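Long-range contacts in tryptophane-5-halogenase (Microbispora sp. ATCC PTA-5024, PDB 5UAO), which uses bound FAD to chlorinate a tryptophan of the NAI-107 lanthipeptide at carbon 5, as a flavin-dependent tryptophan halogenase: residues Y228-G233 and G345-F350; L237-A242 and G331-A336; I245-Y250 and R327-R332. All blocks are in the same frame, centred on the assembly; numbering follows the deposited sequence.

Contact 1: residues Y228-G233 and G345-F350. With FAD (flavin-adenine dinucleotide), chain E.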
loop_
_atom_site.group_PDB
_atom_site.type_symbol
_atom_site.label_atom_id
_atom_site.label_comp_id
_atom_site.label_asym_id
_atom_site.label_seq_id
_atom_site.Cartn_x
_atom_site.Cartn_y
_atom_site.Cartn_z
ATOM N N TYR A 228 -21.873 20.180 -3.728
ATOM C CA TYR A 228 -22.009 19.923 -5.164
ATOM C C TYR A 228 -21.075 18.790 -5.627
ATOM O O TYR A 228 -19.864 18.807 -5.313
ATOM C CB TYR A 228 -21.619 21.197 -5.950
ATOM C CG TYR A 228 -22.422 22.414 -5.537
ATOM C CD1 TYR A 228 -22.086 23.126 -4.396
ATOM C CD2 TYR A 228 -23.530 22.800 -6.255
ATOM C CE1 TYR A 228 -22.852 24.177 -3.993
ATOM C CE2 TYR A 228 -24.321 23.868 -5.838
ATOM C CZ TYR A 228 -23.989 24.554 -4.749
ATOM O OH TYR A 228 -24.797 25.660 -4.349
ATOM N N VAL A 229 -21.583 17.916 -6.476
ATOM C CA VAL A 229 -20.712 16.929 -7.140
ATOM C C VAL A 229 -20.575 17.370 -8.624
ATOM O O VAL A 229 -21.582 17.611 -9.316
ATOM C CB VAL A 229 -21.251 15.487 -7.017
ATOM C CG1 VAL A 229 -20.213 14.486 -7.466
ATOM C CG2 VAL A 229 -21.648 15.102 -5.592
ATOM N N ASP A 230 -19.333 17.570 -9.088
ATOM C CA ASP A 230 -19.115 17.910 -10.461
ATOM C C ASP A 230 -19.014 16.655 -11.337
ATOM O O ASP A 230 -17.997 15.936 -11.332
ATOM C CB ASP A 230 -17.874 18.776 -10.621
ATOM C CG ASP A 230 -17.727 19.278 -12.035
ATOM O OD1 ASP A 230 -18.396 18.761 -12.957
ATOM O OD2 ASP A 230 -16.895 20.203 -12.255
ATOM N N CYS A 231 -20.114 16.358 -12.028
ATOM C CA CYS A 231 -20.203 15.279 -13.009
ATOM C C CYS A 231 -20.448 15.890 -14.401
ATOM O O CYS A 231 -21.178 15.319 -15.234
ATOM C CB CYS A 231 -21.284 14.244 -12.580
ATOM S SG CYS A 231 -21.027 13.558 -10.908
ATOM N N THR A 232 -19.771 17.009 -14.710
ATOM C CA THR A 232 -20.074 17.687 -15.961
ATOM C C THR A 232 -19.281 17.205 -17.131
ATOM O O THR A 232 -19.393 17.803 -18.196
ATOM C CB THR A 232 -19.948 19.237 -15.867
ATOM O OG1 THR A 232 -18.622 19.602 -15.518
ATOM C CG2 THR A 232 -20.901 19.769 -14.830
ATOM N N GLY A 233 -18.550 16.095 -16.985
ATOM C CA GLY A 233 -17.727 15.555 -18.052
ATOM C C GLY A 233 -16.429 16.356 -18.268
ATOM O O GLY A 233 -16.030 17.123 -17.434
ATOM N N GLY A 345 -15.850 11.302 -12.287
ATOM C CA GLY A 345 -15.875 10.928 -13.706
ATOM C C GLY A 345 -14.953 11.777 -14.592
ATOM O O GLY A 345 -13.874 12.160 -14.174
ATOM N N ASN A 346 -15.363 12.086 -15.817
ATOM C CA ASN A 346 -14.479 12.753 -16.748
ATOM C C ASN A 346 -14.151 14.194 -16.339
ATOM O O ASN A 346 -13.151 14.759 -16.788
ATOM C CB ASN A 346 -15.085 12.804 -18.177
ATOM C CG ASN A 346 -15.211 11.434 -18.865
ATOM O OD1 ASN A 346 -14.789 10.376 -18.348
ATOM N ND2 ASN A 346 -15.865 11.451 -20.064
ATOM N N SER A 347 -14.973 14.813 -15.523
ATOM C CA SER A 347 -14.627 16.102 -14.945
ATOM C C SER A 347 -13.324 16.102 -14.153
ATOM O O SER A 347 -12.676 17.155 -14.084
ATOM C CB SER A 347 -15.756 16.598 -14.041
ATOM O OG SER A 347 -16.022 15.597 -13.073
ATOM N N TYR A 348 -12.934 14.952 -13.586
ATOM C CA TYR A 348 -11.711 14.827 -12.807
ATOM C C TYR A 348 -10.570 14.320 -13.637
ATOM O O TYR A 348 -9.525 14.974 -13.705
ATOM C CB TYR A 348 -11.879 13.988 -11.547
ATOM C CG TYR A 348 -10.564 13.740 -10.816
ATOM C CD1 TYR A 348 -9.826 14.794 -10.264
ATOM C CD2 TYR A 348 -9.996 12.457 -10.784
ATOM C CE1 TYR A 348 -8.593 14.572 -9.642
ATOM C CE2 TYR A 348 -8.815 12.236 -10.148
ATOM C CZ TYR A 348 -8.100 13.282 -9.568
ATOM O OH TYR A 348 -6.883 13.024 -8.949
ATOM N N ALA A 349 -10.753 13.201 -14.309
ATOM C CA ALA A 349 -9.672 12.501 -14.982
ATOM C C ALA A 349 -10.199 11.574 -16.050
ATOM O O ALA A 349 -11.358 11.162 -15.974
ATOM C CB ALA A 349 -8.883 11.652 -13.965
ATOM N N PHE A 350 -9.325 11.154 -16.970
ATOM C CA PHE A 350 -9.724 10.218 -18.066
ATOM C C PHE A 350 -8.476 9.569 -18.595
ATOM O O PHE A 350 -7.471 10.229 -18.721
ATOM C CB PHE A 350 -10.360 10.959 -19.240
ATOM C CG PHE A 350 -10.679 10.068 -20.430
ATOM C CD1 PHE A 350 -11.877 9.400 -20.483
ATOM C CD2 PHE A 350 -9.758 9.844 -21.426
ATOM C CE1 PHE A 350 -12.169 8.565 -21.537
ATOM C CE2 PHE A 350 -10.038 8.990 -22.461
ATOM C CZ PHE A 350 -11.231 8.342 -22.511
HETATM P PA FAD E . -20.603 12.656 -19.568
HETATM O O1A FAD E . -21.158 11.299 -20.002
HETATM O O2A FAD E . -19.804 13.566 -20.521
HETATM O O5B FAD E . -21.761 13.506 -18.845
HETATM C C5B FAD E . -21.713 14.892 -18.574
HETATM C C4B FAD E . -23.091 15.306 -18.091
HETATM O O4B FAD E . -22.839 16.638 -17.635
HETATM C C3B FAD E . -24.228 15.387 -19.129
HETATM O O3B FAD E . -25.552 14.881 -18.592
HETATM C C2B FAD E . -24.324 16.885 -19.438
HETATM O O2B FAD E . -25.654 17.361 -19.896
HETATM C C1B FAD E . -23.915 17.468 -18.085
HETATM N N9A FAD E . -23.493 18.884 -18.209
HETATM C C8A FAD E . -22.343 19.347 -18.786
HETATM N N7A FAD E . -22.305 20.705 -18.686
HETATM C C5A FAD E . -23.448 21.090 -18.066
HETATM C C6A FAD E . -24.040 22.377 -17.722
HETATM N N6A FAD E . -23.364 23.530 -18.006
HETATM N N1A FAD E . -25.203 22.362 -17.087
HETATM C C2A FAD E . -25.863 21.230 -16.774
HETATM N N3A FAD E . -25.383 20.026 -17.090
HETATM C C4A FAD E . -24.203 19.915 -17.728
HETATM N N1 FAD E . -15.246 3.673 -19.182
HETATM C C2 FAD E . -15.367 2.341 -18.862
HETATM O O2 FAD E . -15.562 1.981 -17.657
HETATM N N3 FAD E . -15.299 1.375 -19.818
HETATM C C4 FAD E . -15.114 1.642 -21.127
HETATM O O4 FAD E . -15.047 0.666 -21.937
HETATM C C4X FAD E . -14.981 3.082 -21.529
HETATM N N5 FAD E . -14.726 3.481 -22.807
HETATM C C5X FAD E . -14.605 4.785 -23.151
HETATM C C6 FAD E . -14.347 5.119 -24.474
HETATM C C7 FAD E . -14.182 6.437 -24.861
HETATM C C7M FAD E . -13.929 6.839 -26.284
HETATM C C8 FAD E . -14.337 7.505 -23.876
HETATM C C8M FAD E . -14.168 8.944 -24.319
HETATM C C9 FAD E . -14.585 7.175 -22.555
HETATM C C9A FAD E . -14.710 5.856 -22.115
HETATM N N10 FAD E . -14.946 5.508 -20.739
HETATM C C10 FAD E . -15.064 4.112 -20.448
HETATM C "C1'" FAD E . -15.176 6.459 -19.608
HETATM C "C2'" FAD E . -16.767 6.400 -19.414
HETATM O "O2'" FAD E . -17.229 6.659 -20.734
HETATM C "C3'" FAD E . -17.798 7.401 -18.780
HETATM O "O3'" FAD E . -19.241 7.315 -19.084
HETATM C "C4'" FAD E . -17.695 8.701 -19.522
HETATM O "O4'" FAD E . -16.587 8.676 -20.472
HETATM C "C5'" FAD E . -17.747 9.784 -18.445
HETATM O "O5'" FAD E . -19.034 9.875 -17.905
HETATM P P FAD E . -19.373 11.350 -17.283
HETATM O O1P FAD E . -18.244 11.824 -16.473
HETATM O O2P FAD E . -20.697 11.079 -16.580
HETATM O O3P FAD E . -19.474 12.455 -18.400
HETATM O O HOH W 1 -17.809 13.985 -14.924
#
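Ser-347 reaches the end of strand 227-230 through its hydroxyl. Its CB lies 3.6 Å from Asp-230 OD1 and 3.4 Å from Gly-233 O, wedged between the carboxylate and the carbonyl of Gly-233. With chi1 at 55°, OG sits between the backbone N and carbonyl carbon and donates to Asp-230 O, 2.7 Å away, from above the carbonyl plane. Asp-230 OD1 closes an Asx turn by accepting from Thr-232 N and, on its syn lone pair, from Thr-232 OG1; OD2 takes Leu-239 N at the start of helix 237-242. Were Asp-230 an alanine, Thr-232 N and OG1 would probably lose their shared acceptor and Leu-239 N its partner, setting the 231-233 loop free to shift beside the cofactor. One water accepts from Gly-233 N and Ser-347 N and donates to FAD O1P at 2.7 Å, while Asn-346 N binds the same oxygen directly at 3.0 Å, nearly straight (166°). A side chain at Gly-233 or Gly-345 would run into the phosphate oxygens. A phosphate oxygen held by one backbone amide directly and two through a water, beside the end of a parallel strand, is characteristic of the FAD site of a Rossmann-type flavoprotein domain.

Contact 2: residues L237-A242 and G331-A336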
loop_
_atom_site.group_PDB
_atom_site.type_symbol
_atom_site.label_atom_id
_atom_site.label_comp_id
_atom_site.label_asym_id
_atom_site.label_seq_id
_atom_site.Cartn_x
_atom_site.Cartn_y
_atom_site.Cartn_z
ATOM N N LEU A 237 -16.957 21.957 -15.173
ATOM C CA LEU A 237 -17.452 23.336 -14.973
ATOM C C LEU A 237 -17.175 23.861 -13.566
ATOM O O LEU A 237 -16.763 25.021 -13.400
ATOM C CB LEU A 237 -18.945 23.376 -15.223
ATOM C CG LEU A 237 -19.512 24.683 -15.698
ATOM C CD1 LEU A 237 -19.086 24.792 -17.155
ATOM C CD2 LEU A 237 -21.026 24.665 -15.547
ATOM N N LEU A 238 -17.428 23.020 -12.547
ATOM C CA LEU A 238 -17.174 23.438 -11.195
ATOM C C LEU A 238 -15.734 23.335 -10.797
ATOM O O LEU A 238 -15.146 24.341 -10.322
ATOM C CB LEU A 238 -18.070 22.745 -10.180
ATOM C CG LEU A 238 -19.586 22.927 -10.292
ATOM C CD1 LEU A 238 -20.168 22.129 -11.430
ATOM C CD2 LEU A 238 -20.186 22.482 -8.963
ATOM N N LEU A 239 -15.141 22.154 -11.012
ATOM C CA LEU A 239 -13.788 21.887 -10.508
ATOM C C LEU A 239 -12.702 22.743 -11.208
ATOM O O LEU A 239 -11.896 23.528 -10.564
ATOM C CB LEU A 239 -13.437 20.433 -10.724
ATOM C CG LEU A 239 -12.114 20.011 -10.084
ATOM C CD1 LEU A 239 -12.345 19.812 -8.610
ATOM C CD2 LEU A 239 -11.595 18.723 -10.763
ATOM N N GLU A 240 -12.644 22.580 -12.516
ATOM C CA GLU A 240 -11.614 23.273 -13.315
ATOM C C GLU A 240 -12.030 24.706 -13.560
ATOM O O GLU A 240 -11.225 25.606 -13.351
ATOM C CB GLU A 240 -11.372 22.611 -14.630
ATOM C CG GLU A 240 -10.153 23.088 -15.387
ATOM C CD GLU A 240 -10.077 22.538 -16.809
ATOM O OE1 GLU A 240 -10.054 21.282 -17.042
ATOM O OE2 GLU A 240 -10.072 23.368 -17.753
ATOM N N LYS A 241 -13.224 24.940 -14.040
ATOM C CA LYS A 241 -13.512 26.276 -14.557
ATOM C C LYS A 241 -13.808 27.238 -13.398
ATOM O O LYS A 241 -13.195 28.271 -13.318
ATOM C CB LYS A 241 -14.641 26.309 -15.557
ATOM C CG LYS A 241 -14.473 25.428 -16.791
ATOM C CD LYS A 241 -13.246 25.781 -17.610
ATOM C CE LYS A 241 -13.435 25.358 -19.073
ATOM N NZ LYS A 241 -13.475 23.876 -19.243
ATOM N N ALA A 242 -14.700 26.894 -12.488
ATOM C CA ALA A 242 -14.991 27.783 -11.361
ATOM C C ALA A 242 -13.891 27.832 -10.255
ATOM O O ALA A 242 -13.563 28.895 -9.730
ATOM C CB ALA A 242 -16.342 27.464 -10.743
ATOM N N GLY A 331 -5.408 12.485 -18.767
ATOM C CA GLY A 331 -4.841 13.286 -17.692
ATOM C C GLY A 331 -5.769 13.356 -16.541
ATOM O O GLY A 331 -6.837 12.790 -16.576
ATOM N N ARG A 332 -5.324 14.019 -15.491
ATOM C CA ARG A 332 -6.143 14.222 -14.323
ATOM C C ARG A 332 -5.962 15.663 -13.864
ATOM O O ARG A 332 -4.984 16.289 -14.194
ATOM C CB ARG A 332 -5.790 13.268 -13.203
ATOM C CG ARG A 332 -4.390 13.416 -12.639
ATOM C CD ARG A 332 -4.290 12.692 -11.296
ATOM N NE ARG A 332 -2.903 12.703 -10.808
ATOM C CZ ARG A 332 -2.387 13.699 -10.094
ATOM N NH1 ARG A 332 -3.136 14.722 -9.670
ATOM N NH2 ARG A 332 -1.145 13.633 -9.718
ATOM N N HIS A 333 -6.909 16.173 -13.084
ATOM C CA HIS A 333 -6.735 17.416 -12.368
ATOM C C HIS A 333 -5.915 17.207 -11.100
ATOM O O HIS A 333 -5.728 16.081 -10.648
ATOM C CB HIS A 333 -8.053 18.036 -12.082
ATOM C CG HIS A 333 -8.740 18.513 -13.315
ATOM N ND1 HIS A 333 -9.440 17.671 -14.151
ATOM C CD2 HIS A 333 -8.790 19.733 -13.873
ATOM C CE1 HIS A 333 -9.926 18.366 -15.161
ATOM N NE2 HIS A 333 -9.534 19.621 -15.017
ATOM N N ARG A 334 -5.354 18.303 -10.591
ATOM C CA ARG A 334 -4.477 18.259 -9.429
ATOM C C ARG A 334 -5.241 17.725 -8.259
ATOM O O ARG A 334 -4.713 16.945 -7.485
ATOM C CB ARG A 334 -3.925 19.658 -9.120
ATOM C CG ARG A 334 -2.668 19.739 -8.260
ATOM C CD ARG A 334 -2.230 21.189 -8.110
ATOM N NE ARG A 334 -3.370 22.075 -7.709
ATOM C CZ ARG A 334 -3.373 23.427 -7.803
ATOM N NH1 ARG A 334 -2.301 24.089 -8.251
ATOM N NH2 ARG A 334 -4.433 24.138 -7.410
ATOM N N GLU A 335 -6.516 18.105 -8.155
ATOM C CA GLU A 335 -7.319 17.703 -7.029
ATOM C C GLU A 335 -8.690 17.335 -7.544
ATOM O O GLU A 335 -9.152 17.885 -8.564
ATOM C CB GLU A 335 -7.452 18.898 -6.061
ATOM C CG GLU A 335 -6.143 19.617 -5.694
ATOM C CD GLU A 335 -6.360 20.660 -4.610
ATOM O OE1 GLU A 335 -6.888 21.721 -4.955
ATOM O OE2 GLU A 335 -6.071 20.369 -3.409
ATOM N N ALA A 336 -9.350 16.449 -6.832
ATOM C CA ALA A 336 -10.733 16.107 -7.106
ATOM C C ALA A 336 -11.748 16.803 -6.213
ATOM O O ALA A 336 -12.942 16.936 -6.578
ATOM C CB ALA A 336 -10.921 14.587 -6.992
#
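A histidine-carboxylate hydrogen bond ties a helix turn of pi type to the middle strand of a small antiparallel sheet: His-333 NE2 donates to Glu-240 OE1 over 2.7 Å, with an angle of 163° at the hydrogen. The acceptor lies almost in the imidazole plane and offers its anti lone pair, the one turned away from OE2, while carboxylate and ring planes are inclined by 36°. The glutamate crosses the histidine at about a right angle, and its CB and CG also lie against NE2, so the aliphatic stem packs where the acid binds. OE1 carries a second load, a salt bridge to Arg-329, which would probably hold the carboxylate in its charged form. At the other end of the imidazole, ND1 is hydrogen-bonded to Tyr-348 O, and with both nitrogens engaged the ring is fixed in rotation.

Leu-239 covers one face of that ring. Its CG stands anti to the backbone N (chi1 -173°), which sends the branch towards the strand; CD2 rests 4.2 Å from the ring centroid in a CH-pi contact and 3.4 Å from Glu-335 O. The other methyl, CD1, meets Ala-336 O at 3.6 Å. Glu-335 O is thus pressed against methyl carbons, buried without a polar partner in the model. The pi turn itself is closed by Ala-242 N bonding to Leu-237 O at 2.9 Å, five residues back.

Phe-247 adds an edge-to-face ring contact to His-333, and Leu-239 also leans on Ala-343 of the large mixed sheet. The arrangement is that of a short helix, following a strand of the Rossmann-type FAD-binding sheet, packed against a small antiparallel sheet through a hydrogen bond from a buried histidine to a glutamate.

Contact 3: residues I245-Y250 and R327-R332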
loop_
_atom_site.group_PDB
_atom_site.type_symbol
_atom_site.label_atom_id
_atom_site.label_comp_id
_atom_site.label_asym_id
_atom_site.label_seq_id
_atom_site.Cartn_x
_atom_site.Cartn_y
_atom_site.Cartn_z
ATOM N N ILE A 245 -8.940 24.588 -10.560
ATOM C CA ILE A 245 -8.046 23.439 -10.284
ATOM C C ILE A 245 -7.352 23.068 -11.621
ATOM O O ILE A 245 -8.029 22.814 -12.624
ATOM C CB ILE A 245 -8.812 22.240 -9.693
ATOM C CG1 ILE A 245 -9.517 22.545 -8.384
ATOM C CG2 ILE A 245 -7.880 21.064 -9.432
ATOM C CD1 ILE A 245 -8.619 23.260 -7.422
ATOM N N PRO A 246 -6.022 23.134 -11.704
ATOM C CA PRO A 246 -5.473 22.890 -13.021
ATOM C C PRO A 246 -5.409 21.376 -13.486
ATOM O O PRO A 246 -5.565 20.497 -12.689
ATOM C CB PRO A 246 -4.057 23.464 -12.895
ATOM C CG PRO A 246 -3.670 23.125 -11.498
ATOM C CD PRO A 246 -4.963 23.467 -10.740
ATOM N N PHE A 247 -5.220 21.193 -14.786
ATOM C CA PHE A 247 -5.107 19.916 -15.459
ATOM C C PHE A 247 -3.641 19.437 -15.599
ATOM O O PHE A 247 -2.746 20.193 -15.986
ATOM C CB PHE A 247 -5.803 20.004 -16.823
ATOM C CG PHE A 247 -5.924 18.648 -17.544
ATOM C CD1 PHE A 247 -6.789 17.693 -17.053
ATOM C CD2 PHE A 247 -5.147 18.333 -18.624
ATOM C CE1 PHE A 247 -6.908 16.440 -17.643
ATOM C CE2 PHE A 247 -5.245 17.089 -19.264
ATOM C CZ PHE A 247 -6.135 16.141 -18.764
ATOM N N GLU A 248 -3.416 18.180 -15.295
ATOM C CA GLU A 248 -2.126 17.509 -15.524
ATOM C C GLU A 248 -2.275 16.415 -16.563
ATOM O O GLU A 248 -2.878 15.333 -16.320
ATOM C CB GLU A 248 -1.591 16.919 -14.258
ATOM C CG GLU A 248 -1.904 17.850 -13.118
ATOM C CD GLU A 248 -0.905 17.795 -12.041
ATOM O OE1 GLU A 248 -0.174 16.774 -11.996
ATOM O OE2 GLU A 248 -0.903 18.759 -11.242
ATOM N N SER A 249 -1.742 16.754 -17.712
ATOM C CA SER A 249 -1.744 15.936 -18.878
ATOM C C SER A 249 -0.907 14.676 -18.720
ATOM O O SER A 249 0.144 14.722 -18.142
ATOM C CB SER A 249 -1.135 16.750 -19.985
ATOM O OG SER A 249 -1.195 16.035 -21.183
ATOM N N TYR A 250 -1.401 13.558 -19.248
ATOM C CA TYR A 250 -0.667 12.342 -19.382
ATOM C C TYR A 250 -0.127 12.099 -20.821
ATOM O O TYR A 250 0.249 10.945 -21.214
ATOM C CB TYR A 250 -1.637 11.191 -19.031
ATOM C CG TYR A 250 -2.058 11.049 -17.586
ATOM C CD1 TYR A 250 -1.371 11.666 -16.521
ATOM C CD2 TYR A 250 -3.151 10.228 -17.271
ATOM C CE1 TYR A 250 -1.749 11.451 -15.192
ATOM C CE2 TYR A 250 -3.513 10.011 -15.990
ATOM C CZ TYR A 250 -2.834 10.626 -14.933
ATOM O OH TYR A 250 -3.245 10.343 -13.641
ATOM N N ARG A 327 -13.995 12.904 -28.930
ATOM C CA ARG A 327 -12.649 13.435 -28.650
ATOM C C ARG A 327 -12.421 13.402 -27.157
ATOM O O ARG A 327 -13.376 13.398 -26.348
ATOM C CB ARG A 327 -12.522 14.868 -29.184
ATOM C CG ARG A 327 -12.843 15.000 -30.650
ATOM C CD ARG A 327 -12.152 16.194 -31.242
ATOM N NE ARG A 327 -12.349 16.224 -32.691
ATOM C CZ ARG A 327 -11.491 15.807 -33.608
ATOM N NH1 ARG A 327 -10.280 15.349 -33.287
ATOM N NH2 ARG A 327 -11.845 15.910 -34.883
ATOM N N PHE A 328 -11.193 13.305 -26.767
ATOM C CA PHE A 328 -10.880 13.213 -25.327
ATOM C C PHE A 328 -9.487 13.650 -25.052
ATOM O O PHE A 328 -8.701 13.837 -25.978
ATOM C CB PHE A 328 -11.112 11.797 -24.794
ATOM C CG PHE A 328 -10.293 10.726 -25.483
ATOM C CD1 PHE A 328 -8.966 10.506 -25.099
ATOM C CD2 PHE A 328 -10.822 9.971 -26.507
ATOM C CE1 PHE A 328 -8.216 9.507 -25.702
ATOM C CE2 PHE A 328 -10.078 8.956 -27.099
ATOM C CZ PHE A 328 -8.770 8.765 -26.717
ATOM N N ARG A 329 -9.150 13.784 -23.762
ATOM C CA ARG A 329 -7.769 14.025 -23.380
ATOM C C ARG A 329 -7.433 13.224 -22.151
ATOM O O ARG A 329 -8.288 12.964 -21.291
ATOM C CB ARG A 329 -7.528 15.497 -23.188
ATOM C CG ARG A 329 -8.346 16.106 -22.042
ATOM C CD ARG A 329 -7.844 17.540 -21.767
ATOM N NE ARG A 329 -8.568 18.137 -20.659
ATOM C CZ ARG A 329 -8.319 19.343 -20.160
ATOM N NH1 ARG A 329 -7.331 20.101 -20.629
ATOM N NH2 ARG A 329 -9.028 19.770 -19.156
ATOM N N SER A 330 -6.205 12.732 -22.100
ATOM C CA SER A 330 -5.758 11.835 -21.033
ATOM C C SER A 330 -5.027 12.656 -20.013
ATOM O O SER A 330 -4.071 13.382 -20.335
ATOM C CB SER A 330 -4.819 10.722 -21.561
ATOM O OG SER A 330 -5.542 9.842 -22.403
ATOM N N GLY A 331 -5.408 12.485 -18.767
ATOM C CA GLY A 331 -4.841 13.286 -17.692
ATOM C C GLY A 331 -5.769 13.356 -16.541
ATOM O O GLY A 331 -6.837 12.790 -16.576
ATOM N N ARG A 332 -5.324 14.019 -15.491
ATOM C CA ARG A 332 -6.143 14.222 -14.323
ATOM C C ARG A 332 -5.962 15.663 -13.864
ATOM O O ARG A 332 -4.984 16.289 -14.194
ATOM C CB ARG A 332 -5.790 13.268 -13.203
ATOM C CG ARG A 332 -4.390 13.416 -12.639
ATOM C CD ARG A 332 -4.290 12.692 -11.296
ATOM N NE ARG A 332 -2.903 12.703 -10.808
ATOM C CZ ARG A 332 -2.387 13.699 -10.094
ATOM N NH1 ARG A 332 -3.136 14.722 -9.670
ATOM N NH2 ARG A 332 -1.145 13.633 -9.718
HETATM O O HOH W 2 -3.674 15.299 -22.395
#
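Strands 247-249 and 331-333 pair antiparallel, Glu-248 and Arg-332 forming the hydrogen-bonded pair and Ser-249 and Gly-331 the non-hydrogen-bonded one next to it. They are the outer and middle strands of a small three-stranded antiparallel sheet, completed by 349-350. Both bonds of the first pair are present, Glu-248 N to Arg-332 O at 2.7 Å and Arg-332 N to Glu-248 O at 2.9 Å. Past the second pair, Tyr-250 N reaches Ser-330 O at 172°, and a water bridges that same oxygen to Ser-249 OG.

Gly-331 is the tight point of the pairing. Its CA comes 3.3 Å from Phe-247 CZ, and a CB would collide with that phenyl group and with Glu-248 O. The same CA lies over one face of the Tyr-250 ring in a CH-pi contact. Tyr-250 continues past the glycine; its OH touches Arg-332 CG at 3.4 Å and also lies near the guanidinium plane, at its edge. That hydroxyl and Arg-332 NE share Asp-395 OD1 of helix 383-406, which ties the phenol and the arginine to one carboxylate oxygen, their planes steeply inclined (74°). Glu-248 runs alongside Arg-332, but its OE1 lies over the guanidinium face; this is a long ion pair, with charge attraction and no N-H aimed at the oxygen.

On the opposite side of the strand pair from that acid, the chain of Arg-329 is extended from CG to NE and passes the aromatic ring of Phe-247 in the opposing direction. Its NH2 forms a salt bridge with Glu-240, which is likely to hold the group in its rotation over the ring. The guanidinium is stacked in a cation-pi contact, planes 6° apart, with Arg-329 CZ 3.6 Å from the Phe-247 ring centroid.

Contacts 2 and 3 are both nested inside the loop closed by contact 1, and all three lie on the same side of the chain's centre. Along the chain, strand 227-230 is followed by helix 237-242 and strand 247-249; the returning chain supplies 327-336 and then 345-350. Contacts 2 and 3 share strand 331-333, their centres about 9 Å apart, and the centre of contact 1 is about 8 Å and 12 Å from those of contacts 2 and 3. Strand 331-333 is flanked by 247-249 and 349-350 in the small sheet. The loop 345-348, which leads into strand 349-350, lies at the FAD phosphates, so that turn ties the small sheet to the cofactor site.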